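Local atomic coordinates of adhesion G-protein coupled receptor G6 (Danio rerio, PDB entry 6V55), a protein that is an adhesion G-protein-coupled receptor with a calcium-binding extracellular region, linked to myelination and probably acting in cell adhesion and signalling. Residues M184-D196 / S233-S245. Residues are numbered along the deposited sequence; the frame is centred on the assembly and turned at random.
Sequences MELFIGASYCSVD and SICSASQIYTLQS
A disulfide, Cys193 to Cys235, and a tyrosine ring lying over a beta-turn make this a contact between the edge hairpin of one sheet and the loop that leaves the other, at one margin of the pentraxin-family domain. It joins the hairpin 185-194, whose strand 191-194 is outermost in its five-stranded sheet, to the loop that follows 229-234, an outermost strand of the other sheet. The two SG atoms are 2.1 Å apart with a chi3 of -75°. With SG anti to its backbone N (chi1 -174°), Cys235 meets the sulfur of Cys193, which lies beside its own backbone N, and CB of Ser238 packs 3.8 Å from SG of Cys193. Ser238 OG is turned to other partners, the carbonyl oxygen of Cys235 and the indole NE1 of Trp215.

At the other end, Tyr241 lays one ring face on the turn Gly189-Ala190. The backbone N of Ala190 sits 3.7 Å above the ring plane, over its centre, while Gly189 CA lies nearer the rim; CB of Ala190 approaches the phenolic OH at 3.4 Å. Gly189 combines a positive phi (65°) with a position where any CB would collide with CG of Tyr241. Ser191 OG, obliquely placed about the ring, donates to Ile188 O at 2.8 Å in the carbonyl plane; Ser191 N grips the same oxygen, bracing the turn. A leucine in place of Tyr241 would probably leave the Gly189-Ala190 peptide without its flat cover and Ala190 CB without its phenolic neighbour. Beyond the ring, CD2 of Leu243 meets CG2 of Ile188 at 4.0 Å, the two side chains crossing at about a right angle. Covalent bridging plus apolar packing thus ties the edge hairpin of one sheet to the loop leaving the edge strand of the other, in a concanavalin-like beta-sandwich, the fold of the pentraxin family.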
# COMPACT_ATOMS: atom_id res chain seq x y z
N MET A 184 -46.99 -28.71 19.22
CA MET A 184 -45.84 -29.04 18.38
C MET A 184 -46.02 -30.40 17.71
O MET A 184 -46.15 -31.43 18.38
CB MET A 184 -44.56 -29.00 19.23
N GLU A 185 -46.08 -30.39 16.37
CA GLU A 185 -46.41 -31.58 15.59
C GLU A 185 -45.56 -31.65 14.32
O GLU A 185 -45.34 -30.64 13.64
CB GLU A 185 -47.92 -31.61 15.23
CG GLU A 185 -48.90 -31.83 16.43
CD GLU A 185 -50.30 -32.28 16.02
OE1 GLU A 185 -51.29 -31.55 16.26
OE2 GLU A 185 -50.40 -33.38 15.47
N LEU A 186 -45.07 -32.85 14.01
CA LEU A 186 -44.44 -33.15 12.73
C LEU A 186 -45.52 -33.72 11.82
O LEU A 186 -46.11 -34.75 12.12
CB LEU A 186 -43.31 -34.16 12.89
CG LEU A 186 -41.87 -33.67 12.86
CD1 LEU A 186 -40.93 -34.85 12.94
CD2 LEU A 186 -41.59 -32.81 11.62
N PHE A 187 -45.78 -33.04 10.72
CA PHE A 187 -46.73 -33.53 9.73
C PHE A 187 -45.92 -34.34 8.72
O PHE A 187 -45.11 -33.76 8.00
CB PHE A 187 -47.44 -32.36 9.08
CG PHE A 187 -48.34 -32.74 7.97
CD1 PHE A 187 -49.60 -33.27 8.25
CD2 PHE A 187 -47.95 -32.56 6.65
CE1 PHE A 187 -50.45 -33.64 7.22
CE2 PHE A 187 -48.77 -32.93 5.61
CZ PHE A 187 -50.03 -33.47 5.88
N ILE A 188 -46.13 -35.66 8.65
CA ILE A 188 -45.39 -36.50 7.69
C ILE A 188 -46.36 -37.19 6.75
O ILE A 188 -47.22 -37.97 7.18
CB ILE A 188 -44.48 -37.53 8.38
CG1 ILE A 188 -43.61 -36.89 9.45
CG2 ILE A 188 -43.56 -38.14 7.35
CD1 ILE A 188 -42.70 -37.86 10.18
N GLY A 189 -46.17 -36.96 5.44
CA GLY A 189 -47.03 -37.51 4.41
C GLY A 189 -48.44 -36.96 4.48
O GLY A 189 -48.76 -35.92 3.89
N ALA A 190 -49.29 -37.69 5.20
CA ALA A 190 -50.63 -37.23 5.52
C ALA A 190 -50.96 -37.39 6.99
O ALA A 190 -52.10 -37.13 7.39
CB ALA A 190 -51.68 -37.99 4.69
N SER A 191 -50.00 -37.81 7.81
CA SER A 191 -50.23 -38.11 9.21
C SER A 191 -49.67 -37.00 10.09
O SER A 191 -48.93 -36.13 9.63
CB SER A 191 -49.61 -39.45 9.59
OG SER A 191 -48.21 -39.45 9.30
N TYR A 192 -50.01 -37.06 11.37
CA TYR A 192 -49.58 -36.07 12.35
C TYR A 192 -48.87 -36.78 13.49
O TYR A 192 -49.47 -37.62 14.19
CB TYR A 192 -50.76 -35.28 12.89
CG TYR A 192 -51.32 -34.26 11.95
CD1 TYR A 192 -50.97 -32.91 12.06
CD2 TYR A 192 -52.22 -34.65 10.95
CE1 TYR A 192 -51.50 -31.96 11.18
CE2 TYR A 192 -52.75 -33.74 10.08
CZ TYR A 192 -52.40 -32.40 10.19
OH TYR A 192 -52.98 -31.55 9.29
N CYS A 193 -47.60 -36.45 13.69
CA CYS A 193 -46.78 -37.01 14.75
C CYS A 193 -46.50 -35.88 15.74
O CYS A 193 -45.66 -35.01 15.46
CB CYS A 193 -45.50 -37.61 14.18
SG CYS A 193 -45.79 -38.84 12.87
N SER A 194 -47.20 -35.88 16.87
CA SER A 194 -47.05 -34.81 17.84
C SER A 194 -45.76 -34.99 18.63
O SER A 194 -45.44 -36.09 19.09
CB SER A 194 -48.24 -34.77 18.80
OG SER A 194 -47.82 -34.33 20.08
N VAL A 195 -45.00 -33.91 18.75
CA VAL A 195 -43.78 -33.94 19.55
C VAL A 195 -43.98 -33.09 20.80
O VAL A 195 -43.00 -32.61 21.38
CB VAL A 195 -42.57 -33.44 18.74
CG1 VAL A 195 -42.16 -34.49 17.73
CG2 VAL A 195 -42.87 -32.11 18.07
N ASP A 196 -45.25 -32.93 21.22
CA ASP A 196 -45.60 -31.90 22.20
C ASP A 196 -45.08 -32.21 23.60
O ASP A 196 -44.75 -31.27 24.34
CB ASP A 196 -47.11 -31.65 22.25
CG ASP A 196 -47.43 -30.23 22.75
OD1 ASP A 196 -47.74 -30.06 23.96
OD2 ASP A 196 -47.32 -29.28 21.93
N SER A 233 -40.18 -41.26 20.47
CA SER A 233 -41.61 -41.52 20.44
C SER A 233 -41.87 -42.30 19.16
O SER A 233 -41.15 -42.15 18.17
CB SER A 233 -42.41 -40.21 20.50
OG SER A 233 -43.62 -40.30 19.79
N ILE A 234 -42.87 -43.18 19.19
CA ILE A 234 -43.24 -43.99 18.04
C ILE A 234 -44.47 -43.38 17.40
O ILE A 234 -45.51 -43.23 18.06
CB ILE A 234 -43.50 -45.45 18.42
CG1 ILE A 234 -42.24 -46.09 19.01
CG2 ILE A 234 -44.08 -46.21 17.23
CD1 ILE A 234 -41.29 -46.69 18.00
N CYS A 235 -44.38 -43.02 16.13
CA CYS A 235 -45.53 -42.55 15.37
C CYS A 235 -45.85 -43.65 14.37
O CYS A 235 -45.28 -43.70 13.28
CB CYS A 235 -45.23 -41.24 14.67
SG CYS A 235 -46.63 -40.47 13.83
N SER A 236 -46.78 -44.54 14.76
CA SER A 236 -47.02 -45.75 13.97
C SER A 236 -47.77 -45.46 12.68
O SER A 236 -47.65 -46.25 11.73
CB SER A 236 -47.82 -46.78 14.79
OG SER A 236 -49.19 -46.44 14.78
N ALA A 237 -48.52 -44.35 12.61
CA ALA A 237 -49.17 -43.93 11.37
C ALA A 237 -48.18 -43.56 10.29
O ALA A 237 -48.49 -43.71 9.10
CB ALA A 237 -50.11 -42.75 11.62
N SER A 238 -46.98 -43.13 10.66
CA SER A 238 -45.99 -42.63 9.71
C SER A 238 -45.20 -43.73 9.02
O SER A 238 -44.33 -43.41 8.20
CB SER A 238 -45.01 -41.69 10.42
OG SER A 238 -43.90 -42.40 10.95
N GLN A 239 -45.45 -45.01 9.31
CA GLN A 239 -44.70 -46.07 8.64
C GLN A 239 -45.28 -46.44 7.28
O GLN A 239 -44.74 -47.32 6.61
CB GLN A 239 -44.63 -47.31 9.52
CG GLN A 239 -44.53 -47.04 11.00
CD GLN A 239 -44.55 -48.33 11.81
OE1 GLN A 239 -45.55 -48.67 12.46
NE2 GLN A 239 -43.44 -49.07 11.75
N ILE A 240 -46.38 -45.80 6.90
CA ILE A 240 -47.03 -45.98 5.61
C ILE A 240 -46.44 -45.06 4.53
O ILE A 240 -46.50 -45.37 3.34
CB ILE A 240 -48.54 -45.73 5.88
CG1 ILE A 240 -49.02 -46.77 6.88
CG2 ILE A 240 -49.43 -45.84 4.70
CD1 ILE A 240 -48.81 -48.21 6.43
N TYR A 241 -45.80 -43.96 4.92
CA TYR A 241 -45.49 -42.90 3.98
C TYR A 241 -44.02 -42.89 3.60
O TYR A 241 -43.14 -43.29 4.37
CB TYR A 241 -45.88 -41.54 4.55
CG TYR A 241 -47.35 -41.46 4.81
CD1 TYR A 241 -48.26 -41.40 3.75
CD2 TYR A 241 -47.86 -41.49 6.11
CE1 TYR A 241 -49.63 -41.35 3.98
CE2 TYR A 241 -49.22 -41.44 6.35
CZ TYR A 241 -50.10 -41.37 5.28
OH TYR A 241 -51.45 -41.32 5.52
N THR A 242 -43.76 -42.39 2.40
CA THR A 242 -42.42 -42.19 1.88
C THR A 242 -42.39 -40.78 1.32
O THR A 242 -43.32 -40.36 0.63
CB THR A 242 -42.10 -43.23 0.80
OG1 THR A 242 -42.25 -44.55 1.33
CG2 THR A 242 -40.69 -43.05 0.25
N LEU A 243 -41.34 -40.03 1.63
CA LEU A 243 -41.22 -38.68 1.10
C LEU A 243 -40.62 -38.76 -0.30
O LEU A 243 -39.49 -39.24 -0.46
CB LEU A 243 -40.37 -37.82 2.03
CG LEU A 243 -40.79 -37.83 3.51
CD1 LEU A 243 -39.85 -36.99 4.37
CD2 LEU A 243 -42.22 -37.37 3.66
N GLN A 244 -41.36 -38.31 -1.31
CA GLN A 244 -40.91 -38.49 -2.68
C GLN A 244 -39.83 -37.48 -3.07
O GLN A 244 -39.57 -36.50 -2.37
CB GLN A 244 -42.07 -38.39 -3.66
CG GLN A 244 -42.69 -39.73 -4.09
CD GLN A 244 -41.71 -40.68 -4.80
OE1 GLN A 244 -40.81 -40.26 -5.53
NE2 GLN A 244 -41.91 -41.99 -4.60
N SER A 245 -39.22 -37.73 -4.22
CA SER A 245 -38.16 -36.91 -4.77
C SER A 245 -38.68 -35.56 -5.25
O SER A 245 -39.90 -35.32 -5.37
CB SER A 245 -37.49 -37.61 -5.96
OG SER A 245 -36.37 -38.37 -5.55
O HOH W 1 -44.79 -39.14 17.87